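Local coordinates for protein HpcE (Thermus thermophilus, PDB 1WZO) that probably catalyses an isomerisation step in the breakdown of homoprotocatechuate, as a 2-hydroxyhepta-2,4-diene-1,7-dioate isomerase of the fumarylacetoacetate hydrolase family, at residues B[98-103]-B[211-216]. Numbering follows the deposited sequence.
Sequences VELAVV and LLTGTP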
# COMPACT_ATOMS: atom_id res chain seq x y z
N VAL B 98 -7.65 -28.89 -1.59
CA VAL B 98 -8.82 -28.05 -1.38
C VAL B 98 -8.94 -27.69 0.10
O VAL B 98 -9.03 -28.56 0.96
CB VAL B 98 -10.13 -28.74 -1.90
CG1 VAL B 98 -10.34 -30.08 -1.22
CG2 VAL B 98 -11.32 -27.82 -1.68
N GLU B 99 -8.93 -26.39 0.39
CA GLU B 99 -9.01 -25.96 1.78
C GLU B 99 -9.89 -24.75 2.00
O GLU B 99 -10.00 -23.87 1.14
CB GLU B 99 -7.60 -25.63 2.31
CG GLU B 99 -6.52 -26.62 1.88
CD GLU B 99 -5.21 -26.44 2.63
OE1 GLU B 99 -5.07 -25.44 3.38
OE2 GLU B 99 -4.32 -27.29 2.48
N LEU B 100 -10.53 -24.72 3.16
CA LEU B 100 -11.36 -23.59 3.54
C LEU B 100 -10.37 -22.50 3.96
O LEU B 100 -9.48 -22.76 4.78
CB LEU B 100 -12.25 -23.94 4.73
CG LEU B 100 -13.04 -22.79 5.35
CD1 LEU B 100 -14.08 -22.27 4.36
CD2 LEU B 100 -13.73 -23.27 6.63
N ALA B 101 -10.51 -21.32 3.38
CA ALA B 101 -9.64 -20.19 3.70
C ALA B 101 -10.43 -19.19 4.55
O ALA B 101 -11.55 -18.81 4.20
CB ALA B 101 -9.16 -19.52 2.41
N VAL B 102 -9.84 -18.78 5.67
CA VAL B 102 -10.48 -17.85 6.59
C VAL B 102 -9.84 -16.47 6.48
O VAL B 102 -8.61 -16.34 6.57
CB VAL B 102 -10.33 -18.36 8.04
CG1 VAL B 102 -11.07 -17.44 9.00
CG2 VAL B 102 -10.86 -19.79 8.13
N VAL B 103 -10.67 -15.45 6.30
CA VAL B 103 -10.18 -14.09 6.16
C VAL B 103 -10.43 -13.27 7.42
O VAL B 103 -11.57 -13.11 7.85
CB VAL B 103 -10.87 -13.39 4.96
CG1 VAL B 103 -10.23 -12.03 4.70
CG2 VAL B 103 -10.78 -14.29 3.73
N LEU B 211 -5.94 -17.49 6.75
CA LEU B 211 -5.60 -18.75 7.39
C LEU B 211 -6.12 -19.88 6.51
O LEU B 211 -7.31 -19.91 6.17
CB LEU B 211 -6.25 -18.85 8.77
CG LEU B 211 -6.23 -20.23 9.45
CD1 LEU B 211 -4.80 -20.66 9.74
CD2 LEU B 211 -7.05 -20.17 10.73
N LEU B 212 -5.22 -20.78 6.11
CA LEU B 212 -5.57 -21.94 5.30
C LEU B 212 -5.72 -23.04 6.34
O LEU B 212 -4.82 -23.29 7.13
CB LEU B 212 -4.45 -22.26 4.31
CG LEU B 212 -4.08 -21.11 3.36
CD1 LEU B 212 -2.97 -21.56 2.42
CD2 LEU B 212 -5.32 -20.67 2.58
N THR B 213 -6.86 -23.72 6.32
CA THR B 213 -7.15 -24.73 7.32
C THR B 213 -6.77 -26.19 7.07
O THR B 213 -7.09 -27.06 7.88
CB THR B 213 -8.64 -24.64 7.71
OG1 THR B 213 -9.45 -24.81 6.54
CG2 THR B 213 -8.93 -23.26 8.32
N GLY B 214 -6.10 -26.46 5.96
CA GLY B 214 -5.68 -27.82 5.68
C GLY B 214 -6.62 -28.59 4.78
O GLY B 214 -7.64 -28.06 4.33
N THR B 215 -6.29 -29.85 4.53
CA THR B 215 -7.12 -30.69 3.67
C THR B 215 -6.92 -32.17 3.99
O THR B 215 -5.87 -32.58 4.49
CB THR B 215 -6.76 -30.47 2.18
OG1 THR B 215 -7.84 -30.89 1.35
CG2 THR B 215 -5.51 -31.27 1.81
N PRO B 216 -7.94 -33.00 3.71
CA PRO B 216 -7.82 -34.44 3.98
C PRO B 216 -7.08 -35.09 2.81
O PRO B 216 -7.13 -34.59 1.69
CB PRO B 216 -9.28 -34.89 4.06
CG PRO B 216 -9.95 -33.99 3.08
CD PRO B 216 -9.33 -32.64 3.39
O HOH W 1 -7.37 -32.12 -1.05
O HOH W 2 -9.96 -27.09 5.22
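The carboxylate of Glu99 lies under the backbone of Gly214, which covers one of its flat faces, with Glu99 CD 3.4 Å from Gly214 C. Gly214 N stands almost straight above Glu99 OE1, 3.0 Å away. The hydrogen bond is weak, its N-H bent to 140°. At the OE1 edge sits Leu212 CB. Glu99 OE2 lies close to two further acids, Glu97 and Asp128, like charges brought together. With CG anti to its carbonyl carbon (chi1 -41°) and the chain extended beyond it, Glu99 carries its carboxylate across to the loop. A leucine here would remove both oxygens, probably leaving Gly214 N without this mate and the acid cluster one member short.

Thr213 grips Leu100 O twice, through OG1 at 2.7 Å and through its own N at 3.2 Å. Its OG1 also accepts a hydrogen bond from a water that donates to Gly214 O as well and accepts from Leu100 N. Thr215 OG1 donates to Val98 O at 2.6 Å, 29° out of the carbonyl plane. Further along, Val102 and Leu211 form an antiparallel hydrogen-bonded pair, Val102 N to Leu211 O being 2.8 Å. Their side chains pack against helix 192-200.

Strand 210-212 thus pairs with strand 94-104 and then runs into a loop whose threonines prolong the pairing. The clustered acids are consistent with the divalent metal site of the fumarylacetoacetate hydrolase fold.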